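Local structure of cytochrome (Paracoccus pantotrophus, 2XTS) at residues Arg7-Leu10 with Pro11-Ser15; Ser87-Tyr90 with Asp91-Arg95; Tyr111-Thr114 with Ala115-Tyr119. The protein carries heme c in the cytochrome subunit (SoxD) of the sulfane dehydrogenase SoxCD, probably passing on electrons from the oxidation of protein-bound sulfur. All coordinates share one frame; numbering follows the deposited sequence.

Contact 1 of 3, residues Arg7-Leu10 with Pro11-Ser15. With CA (calcium ion), chain B.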
loop_
_atom_site.group_PDB
_atom_site.type_symbol
_atom_site.label_atom_id
_atom_site.label_comp_id
_atom_site.label_asym_id
_atom_site.label_seq_id
_atom_site.Cartn_x
_atom_site.Cartn_y
_atom_site.Cartn_z
ATOM N N ARG D 7 14.422 30.290 3.265
ATOM C CA ARG D 7 15.168 31.538 3.169
ATOM C C ARG D 7 14.542 32.394 2.087
ATOM O O ARG D 7 13.799 31.909 1.234
ATOM C CB ARG D 7 16.660 31.268 2.940
ATOM C CG ARG D 7 16.980 30.405 1.760
ATOM C CD ARG D 7 17.202 31.206 0.547
ATOM N NE ARG D 7 17.567 30.397 -0.611
ATOM C CZ ARG D 7 17.537 30.857 -1.853
ATOM N NH1 ARG D 7 17.151 32.105 -2.090
ATOM N NH2 ARG D 7 17.859 30.054 -2.856
ATOM N N GLU D 8 14.815 33.695 2.143
ATOM C CA GLU D 8 14.203 34.608 1.220
ATOM C C GLU D 8 14.642 34.343 -0.209
ATOM O O GLU D 8 15.837 34.232 -0.503
ATOM C CB GLU D 8 14.486 36.068 1.590
ATOM C CG GLU D 8 13.786 37.098 0.697
ATOM C CD GLU D 8 13.641 38.472 1.322
ATOM O OE1 GLU D 8 14.081 38.671 2.473
ATOM O OE2 GLU D 8 13.072 39.342 0.636
ATOM N N ALA D 9 13.651 34.250 -1.092
ATOM C CA ALA D 9 13.882 34.165 -2.513
ATOM C C ALA D 9 14.451 35.478 -3.065
ATOM O O ALA D 9 14.004 36.574 -2.711
ATOM C CB ALA D 9 12.590 33.755 -3.252
ATOM N N LEU D 10 15.454 35.354 -3.932
ATOM C CA LEU D 10 16.077 36.521 -4.565
ATOM C C LEU D 10 15.326 36.941 -5.822
ATOM O O LEU D 10 14.689 36.109 -6.478
ATOM C CB LEU D 10 17.540 36.218 -4.890
ATOM C CG LEU D 10 18.422 35.916 -3.679
ATOM C CD1 LEU D 10 19.834 35.631 -4.150
ATOM C CD2 LEU D 10 18.366 37.082 -2.691
ATOM N N PRO D 11 15.417 38.229 -6.186
ATOM C CA PRO D 11 14.740 38.671 -7.396
ATOM C C PRO D 11 15.052 37.852 -8.661
ATOM O O PRO D 11 14.142 37.571 -9.439
ATOM C CB PRO D 11 15.189 40.142 -7.528
ATOM C CG PRO D 11 15.531 40.533 -6.157
ATOM C CD PRO D 11 16.087 39.351 -5.494
ATOM N N GLU D 12 16.307 37.480 -8.866
ATOM C CA GLU D 12 16.723 36.688 -10.022
ATOM C C GLU D 12 16.031 35.319 -10.035
ATOM O O GLU D 12 15.773 34.763 -11.091
ATOM C CB GLU D 12 18.251 36.458 -10.013
ATOM C CG GLU D 12 19.157 37.664 -10.210
ATOM C CD GLU D 12 19.371 38.514 -8.957
ATOM O OE1 GLU D 12 18.817 38.248 -7.857
ATOM O OE2 GLU D 12 20.099 39.503 -9.093
ATOM N N GLU D 13 15.847 34.751 -8.849
ATOM C CA GLU D 13 15.214 33.437 -8.709
ATOM C C GLU D 13 13.720 33.515 -9.022
ATOM O O GLU D 13 13.176 32.706 -9.774
ATOM C CB GLU D 13 15.434 32.911 -7.305
ATOM C CG GLU D 13 16.884 32.547 -7.036
ATOM C CD GLU D 13 17.210 32.282 -5.574
ATOM O OE1 GLU D 13 16.496 32.786 -4.657
ATOM O OE2 GLU D 13 18.244 31.607 -5.357
ATOM N N ILE D 14 13.066 34.524 -8.478
ATOM C CA ILE D 14 11.658 34.740 -8.771
ATOM C C ILE D 14 11.442 34.984 -10.262
ATOM O O ILE D 14 10.526 34.413 -10.897
ATOM C CB ILE D 14 11.121 35.929 -7.957
ATOM C CG1 ILE D 14 11.189 35.607 -6.443
ATOM C CG2 ILE D 14 9.690 36.302 -8.401
ATOM C CD1 ILE D 14 10.948 36.798 -5.538
ATOM N N SER D 15 12.289 35.828 -10.844
ATOM C CA SER D 15 12.173 36.131 -12.270
ATOM C C SER D 15 12.361 34.869 -13.116
ATOM O O SER D 15 11.745 34.734 -14.171
ATOM C CB SER D 15 13.217 37.187 -12.672
ATOM O OG SER D 15 13.131 37.499 -14.042
HETATM CA CA CA B . 21.670 40.144 -10.665
HETATM O O HOH W 1 23.097 40.930 -8.790
#

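Contact 2 of 3, residues Ser87-Tyr90 with Asp91-Arg95. With HEC (heme c), chain U.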
loop_
_atom_site.group_PDB
_atom_site.type_symbol
_atom_site.label_atom_id
_atom_site.label_comp_id
_atom_site.label_asym_id
_atom_site.label_seq_id
_atom_site.Cartn_x
_atom_site.Cartn_y
_atom_site.Cartn_z
ATOM N N SER D 87 -3.413 35.862 -22.881
ATOM C CA SER D 87 -2.400 35.613 -21.874
ATOM C C SER D 87 -1.955 34.161 -21.862
ATOM O O SER D 87 -0.764 33.863 -21.745
ATOM C CB SER D 87 -2.916 35.993 -20.501
ATOM O OG SER D 87 -4.134 35.366 -20.226
ATOM N N THR D 88 -2.914 33.251 -21.967
ATOM C CA THR D 88 -2.637 31.823 -21.889
ATOM C C THR D 88 -1.724 31.384 -23.026
ATOM O O THR D 88 -0.892 30.495 -22.863
ATOM C CB THR D 88 -3.939 31.040 -21.935
ATOM O OG1 THR D 88 -4.913 31.673 -21.093
ATOM C CG2 THR D 88 -3.738 29.586 -21.547
ATOM N N VAL D 89 -1.921 31.973 -24.201
ATOM C CA VAL D 89 -1.109 31.619 -25.364
ATOM C C VAL D 89 0.362 31.954 -25.102
ATOM O O VAL D 89 1.252 31.128 -25.240
ATOM C CB VAL D 89 -1.570 32.339 -26.628
ATOM C CG1 VAL D 89 -0.742 31.901 -27.838
ATOM C CG2 VAL D 89 -3.070 32.067 -26.888
ATOM N N TYR D 90 0.599 33.190 -24.704
ATOM C CA TYR D 90 1.935 33.621 -24.411
ATOM C C TYR D 90 2.576 32.727 -23.367
ATOM O O TYR D 90 3.699 32.239 -23.511
ATOM C CB TYR D 90 1.903 35.096 -23.931
ATOM C CG TYR D 90 3.294 35.630 -23.732
ATOM C CD1 TYR D 90 4.046 35.252 -22.626
ATOM C CD2 TYR D 90 3.876 36.489 -24.664
ATOM C CE1 TYR D 90 5.352 35.704 -22.453
ATOM C CE2 TYR D 90 5.171 36.948 -24.489
ATOM C CZ TYR D 90 5.905 36.537 -23.397
ATOM O OH TYR D 90 7.183 37.001 -23.220
ATOM N N ASP D 91 1.871 32.583 -22.263
ATOM C CA ASP D 91 2.419 31.891 -21.110
ATOM C C ASP D 91 2.754 30.437 -21.399
ATOM O O ASP D 91 3.843 29.988 -21.098
ATOM C CB ASP D 91 1.386 32.061 -19.985
ATOM C CG ASP D 91 1.831 31.557 -18.633
ATOM O OD1 ASP D 91 2.944 31.018 -18.497
ATOM O OD2 ASP D 91 1.012 31.712 -17.696
ATOM N N TYR D 92 1.798 29.715 -21.958
ATOM C CA TYR D 92 1.987 28.316 -22.228
ATOM C C TYR D 92 3.134 28.119 -23.237
ATOM O O TYR D 92 3.977 27.236 -23.067
ATOM C CB TYR D 92 0.690 27.687 -22.750
ATOM C CG TYR D 92 0.810 26.209 -23.054
ATOM C CD1 TYR D 92 0.903 25.257 -22.022
ATOM C CD2 TYR D 92 0.915 25.745 -24.354
ATOM C CE1 TYR D 92 1.033 23.900 -22.306
ATOM C CE2 TYR D 92 1.029 24.400 -24.605
ATOM C CZ TYR D 92 1.096 23.481 -23.582
ATOM O OH TYR D 92 1.194 22.154 -23.910
ATOM N N VAL D 93 3.141 28.902 -24.318
ATOM C CA VAL D 93 4.202 28.767 -25.312
ATOM C C VAL D 93 5.565 29.010 -24.669
ATOM O O VAL D 93 6.517 28.261 -24.872
ATOM C CB VAL D 93 3.960 29.699 -26.525
ATOM C CG1 VAL D 93 5.203 29.793 -27.384
ATOM C CG2 VAL D 93 2.769 29.217 -27.349
ATOM N N HIS D 94 5.659 30.098 -23.914
ATOM C CA HIS D 94 6.923 30.474 -23.301
ATOM C C HIS D 94 7.457 29.392 -22.356
ATOM O O HIS D 94 8.659 29.130 -22.314
ATOM C CB HIS D 94 6.730 31.803 -22.549
ATOM C CG HIS D 94 7.995 32.442 -22.084
ATOM N ND1 HIS D 94 8.847 33.101 -22.942
ATOM C CD2 HIS D 94 8.530 32.566 -20.849
ATOM C CE1 HIS D 94 9.870 33.586 -22.258
ATOM N NE2 HIS D 94 9.706 33.268 -20.990
ATOM N N ARG D 95 6.556 28.797 -21.582
ATOM C CA ARG D 95 6.920 27.856 -20.520
ATOM C C ARG D 95 7.102 26.427 -20.966
ATOM O O ARG D 95 7.883 25.712 -20.361
ATOM C CB ARG D 95 5.852 27.923 -19.416
ATOM C CG ARG D 95 6.075 26.997 -18.223
ATOM C CD ARG D 95 7.325 27.273 -17.416
ATOM N NE ARG D 95 7.387 26.433 -16.227
ATOM C CZ ARG D 95 7.726 25.152 -16.244
ATOM N NH1 ARG D 95 8.052 24.578 -17.383
ATOM N NH2 ARG D 95 7.733 24.443 -15.122
HETATM FE FE HEC U . 3.178 22.592 -29.437
HETATM C CHA HEC U . 0.446 21.890 -27.545
HETATM C CHB HEC U . 2.335 25.860 -29.467
HETATM C CHC HEC U . 6.083 23.297 -30.987
HETATM C CHD HEC U . 3.695 19.307 -29.934
HETATM N NA HEC U . 1.691 23.654 -28.664
HETATM C C1A HEC U . 0.602 23.175 -27.967
HETATM C C2A HEC U . -0.330 24.267 -27.695
HETATM C C3A HEC U . 0.192 25.380 -28.235
HETATM C C4A HEC U . 1.467 25.001 -28.839
HETATM C CMA HEC U . -0.379 26.808 -28.200
HETATM C CAA HEC U . -1.670 24.111 -26.935
HETATM C CBA HEC U . -2.792 23.640 -27.864
HETATM C CGA HEC U . -4.133 23.547 -27.205
HETATM O O1A HEC U . -4.190 23.287 -26.011
HETATM O O2A HEC U . -5.113 23.746 -27.963
HETATM N NB HEC U . 4.048 24.259 -30.054
HETATM C C1B HEC U . 3.566 25.531 -29.961
HETATM C C2B HEC U . 4.623 26.442 -30.366
HETATM C C3B HEC U . 5.648 25.733 -30.793
HETATM C C4B HEC U . 5.328 24.353 -30.590
HETATM C CMB HEC U . 4.369 27.971 -30.472
HETATM C CAB HEC U . 6.995 26.257 -31.308
HETATM C CBB HEC U . 7.612 27.237 -30.278
HETATM N NC HEC U . 4.627 21.515 -30.301
HETATM C C1C HEC U . 5.756 21.981 -30.933
HETATM C C2C HEC U . 6.509 20.877 -31.450
HETATM C C3C HEC U . 5.801 19.780 -31.190
HETATM C C4C HEC U . 4.612 20.164 -30.467
HETATM C CMC HEC U . 7.819 21.002 -32.267
HETATM C CAC HEC U . 6.077 18.335 -31.590
HETATM C CBC HEC U . 7.395 17.667 -31.357
HETATM N ND HEC U . 2.271 20.923 -28.833
HETATM C C1D HEC U . 2.692 19.634 -29.070
HETATM C C2D HEC U . 1.921 18.682 -28.346
HETATM C C3D HEC U . 0.950 19.482 -27.607
HETATM C C4D HEC U . 1.187 20.830 -27.975
HETATM C CMD HEC U . 2.042 17.169 -28.258
HETATM C CAD HEC U . -0.090 18.939 -26.642
HETATM C CBD HEC U . 0.511 18.895 -25.236
HETATM C CGD HEC U . -0.434 18.369 -24.207
HETATM O O1D HEC U . -1.642 18.225 -24.489
HETATM O O2D HEC U . 0.006 18.227 -23.043
#

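Contact 3 of 3, residues Tyr111-Thr114 with Ala115-Tyr119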
loop_
_atom_site.group_PDB
_atom_site.type_symbol
_atom_site.label_atom_id
_atom_site.label_comp_id
_atom_site.label_asym_id
_atom_site.label_seq_id
_atom_site.Cartn_x
_atom_site.Cartn_y
_atom_site.Cartn_z
ATOM N N TYR D 111 6.395 36.918 -28.025
ATOM C CA TYR D 111 5.481 37.917 -28.599
ATOM C C TYR D 111 5.283 37.722 -30.091
ATOM O O TYR D 111 4.171 37.806 -30.597
ATOM C CB TYR D 111 5.944 39.355 -28.342
ATOM C CG TYR D 111 5.670 39.881 -26.947
ATOM C CD1 TYR D 111 4.369 40.002 -26.459
ATOM C CD2 TYR D 111 6.714 40.240 -26.108
ATOM C CE1 TYR D 111 4.134 40.506 -25.181
ATOM C CE2 TYR D 111 6.492 40.721 -24.836
ATOM C CZ TYR D 111 5.205 40.848 -24.375
ATOM O OH TYR D 111 4.994 41.323 -23.103
ATOM N N ALA D 112 6.385 37.499 -30.807
ATOM C CA ALA D 112 6.310 37.278 -32.261
ATOM C C ALA D 112 5.471 36.048 -32.608
ATOM O O ALA D 112 4.611 36.096 -33.490
ATOM C CB ALA D 112 7.692 37.156 -32.861
ATOM N N ILE D 113 5.726 34.940 -31.923
ATOM C CA ILE D 113 4.973 33.723 -32.188
ATOM C C ILE D 113 3.493 33.937 -31.878
ATOM O O ILE D 113 2.621 33.478 -32.600
ATOM C CB ILE D 113 5.541 32.518 -31.388
ATOM C CG1 ILE D 113 6.858 32.067 -32.040
ATOM C CG2 ILE D 113 4.525 31.370 -31.297
ATOM C CD1 ILE D 113 7.646 31.142 -31.179
ATOM N N THR D 114 3.204 34.626 -30.779
ATOM C CA THR D 114 1.822 34.902 -30.412
ATOM C C THR D 114 1.154 35.768 -31.487
ATOM O O THR D 114 0.029 35.504 -31.871
ATOM C CB THR D 114 1.726 35.532 -29.002
ATOM O OG1 THR D 114 2.302 34.643 -28.042
ATOM C CG2 THR D 114 0.301 35.761 -28.591
ATOM N N ALA D 115 1.864 36.764 -32.010
ATOM C CA ALA D 115 1.346 37.555 -33.126
ATOM C C ALA D 115 1.030 36.678 -34.338
ATOM O O ALA D 115 -0.009 36.820 -34.970
ATOM C CB ALA D 115 2.344 38.650 -33.513
ATOM N N PHE D 116 1.939 35.761 -34.658
ATOM C CA PHE D 116 1.715 34.841 -35.784
ATOM C C PHE D 116 0.502 33.919 -35.551
ATOM O O PHE D 116 -0.239 33.615 -36.479
ATOM C CB PHE D 116 2.970 33.985 -36.033
ATOM C CG PHE D 116 2.783 32.951 -37.093
ATOM C CD1 PHE D 116 2.675 33.330 -38.420
ATOM C CD2 PHE D 116 2.678 31.603 -36.757
ATOM C CE1 PHE D 116 2.469 32.403 -39.409
ATOM C CE2 PHE D 116 2.461 30.658 -37.766
ATOM C CZ PHE D 116 2.365 31.072 -39.090
ATOM N N LEU D 117 0.322 33.438 -34.322
ATOM C CA LEU D 117 -0.851 32.613 -34.013
ATOM C C LEU D 117 -2.137 33.440 -34.143
ATOM O O LEU D 117 -3.150 32.952 -34.626
ATOM C CB LEU D 117 -0.713 31.956 -32.633
ATOM C CG LEU D 117 0.352 30.856 -32.560
ATOM C CD1 LEU D 117 0.519 30.468 -31.110
ATOM C CD2 LEU D 117 -0.031 29.660 -33.423
ATOM N N LEU D 118 -2.108 34.703 -33.725
ATOM C CA LEU D 118 -3.269 35.573 -33.963
ATOM C C LEU D 118 -3.546 35.684 -35.466
ATOM O O LEU D 118 -4.675 35.584 -35.907
ATOM C CB LEU D 118 -3.049 36.962 -33.380
ATOM C CG LEU D 118 -3.156 37.062 -31.870
ATOM C CD1 LEU D 118 -2.595 38.385 -31.373
ATOM C CD2 LEU D 118 -4.597 36.862 -31.399
ATOM N N TYR D 119 -2.508 35.935 -36.253
ATOM C CA TYR D 119 -2.676 36.059 -37.697
ATOM C C TYR D 119 -3.217 34.765 -38.316
ATOM O O TYR D 119 -4.114 34.783 -39.155
ATOM C CB TYR D 119 -1.335 36.411 -38.339
ATOM C CG TYR D 119 -1.346 36.310 -39.849
ATOM C CD1 TYR D 119 -1.993 37.277 -40.605
ATOM C CD2 TYR D 119 -0.768 35.216 -40.510
ATOM C CE1 TYR D 119 -2.028 37.186 -41.990
ATOM C CE2 TYR D 119 -0.819 35.121 -41.883
ATOM C CZ TYR D 119 -1.451 36.115 -42.610
ATOM O OH TYR D 119 -1.499 36.029 -43.972
#

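Contact 1 of 3, residues Arg7-Leu10 with Pro11-Ser15
After strand 7-8 the chain turns at Ala9 and Leu10, the latter the N-cap of helix 11-17, and Leu10 O receives the amide N of Ile14 at 3.0 Å, with a weak bond from Glu13 N beside it. Pro11 follows in the first turn, where its fixed phi is helical and its lack of an N-H costs no bond. The side chain of Glu13 runs extended beyond CG back over the start of the helix, and OE1 accepts the amide N of Leu10 at 2.9 Å in a nearly straight bond (176°), on the anti side and tilted out of the carboxylate plane. This is the N3-to-N-cap bond of a capping box; Leu10 has no polar side chain to make the reciprocal one, so the box is incomplete. Arg7 comes at the same carboxylate from the opposite direction and grips it end-on: NH1 reaches OE1 of Glu13 at 2.7 Å on its syn lone pair, while NH2 reaches OE2 at 3.0 Å. The two planes are turned 39° apart, yet both oxygens stay close to the guanidinium plane. A bend at chi2 (91°) carries the arginine forward alongside residues 8 to 10, where NH1 also holds Glu8 O at 3.0 Å. Glu13 OE1 thus has two donors, and OE2 has a second partner in Asp5 N of a Sulfite dehydrogenase chain. Ala9 CB rests on Ile14 CG1 at 3.9 Å, small enough to sit against the helix. Glu12, bent at chi2, binds a calcium ion through OE2 at 2.3 Å, a water being another ligand.

Contact 2 of 3, residues Ser87-Tyr90 with Asp91-Arg95
Tyr90 and His94, one helical turn apart, stand alongside each other, pointed in one direction, each with CG anti to the backbone N (chi1 -175° for Tyr90). Their rings are nearly parallel (23°) but offset so strongly that little of one lies over the other, centroids 5.6 Å apart; Tyr90 CE1 instead meets His94 CB at 4.1 Å. The imidazole is fixed through ND1, hydrogen-bonded to Thr110 OG1. Asp91 packs its CB against Ser87 O at 3.3 Å, and its carboxylate accepts Val21 N through OD2. All this belongs to helix 86-96 of the cytochrome c-like heme domain, and i to i+4 bonds, such as His94 N to Tyr90 O at 2.9 Å, set the spacing. Val89 and Val93 form an apolar strip, CG1 to CG2 at 4.4 Å, and both methyls of Val93 reach the heme methyl CMB. Tyr92 CE2 lies 3.4 Å from heme C2A, with heme C1A at the ring edge; the ring also touches the axial ligand Met97. With an alanine here the ring contact is lost, which would probably open a gap beside the pyrrole carrying C2A and leave Met97 without this neighbour. Thr88 OG1 bonds Glu238 O of a Sulfite dehydrogenase chain.

Contact 3 of 3, residues Tyr111-Thr114 with Ala115-Tyr119
This is a local contact between successive turns of helix 107-120, the last helix of the cytochrome c-like heme domain, and it is buried on all its touching residues. Four backbone bonds carry it. Ala115 N gives to Tyr111 O, Phe116 N to Ala112 O, Leu117 N to Ile113 O and Leu118 N to Thr114 O, each at 2.9 Å, so the helix is evenly wound here. Among the side chains, Ile113 and Leu117 extend together from successive turns, with Ile113 CG2 meeting Leu117 CD1 at 4.1 Å. Leu117 has its CG beside the backbone N (chi1 -70°), which folds the side chain back so that CG comes 3.5 Å from Ile113 O. Two branched aliphatic residues one turn apart make an apolar ridge. Ile113 is its heme end, with CG2 lying against the heme methyl CMB and the side chain near Cys46, the covalent anchor, while Leu117 packs on Val89 of helix 86-96. Leu118 bends the same way, its CG 3.5 Å from Thr114 O. Thr114 is a polar residue in a buried place, and its OG1 is satisfied within the helix by Thr110 O, while CG2 presents a methyl to the neighbours. Ala115 CB, 3.4 Å from Ala112 O, is short enough for Leu130 to pack close. Phe116 throws its ring away from the turn, with CG anti to the backbone N (chi1 175°). Tyr111 is long enough to bring its OH to Arg29 O. Helix 35-45 packs on Ala112 and Phe116, whose ring meets that of Phe42 with the planes at about 45°; helix 86-96 covers Thr114 and Leu118 through Leu86, and strand 129-131 lies over Tyr111, Thr114 and Ala115.

Overall arrangement
The three contacts follow one another along the chain without interleaving, in the N-terminal, heme-bearing part of the longer SoxD protein. Contacts 2 and 3 occupy successive helices, 86-96 and 107-120, with centres about 11 Å apart, and they touch: Val89 CG1 meets Leu117 CD1 at 3.8 Å and Tyr90 CE2 meets Tyr111 CD1 at 3.7 Å. Together they build part of the heme wall, Tyr92 and Val93 from one helix and Ile113 from the other. Contact 1 stands apart, its centre about 22 Å from contact 2 and 30 Å from contact 3. There the N-terminal arm pairs its strand with one of a Sulfite dehydrogenase chain, tying the cytochrome into the assembly.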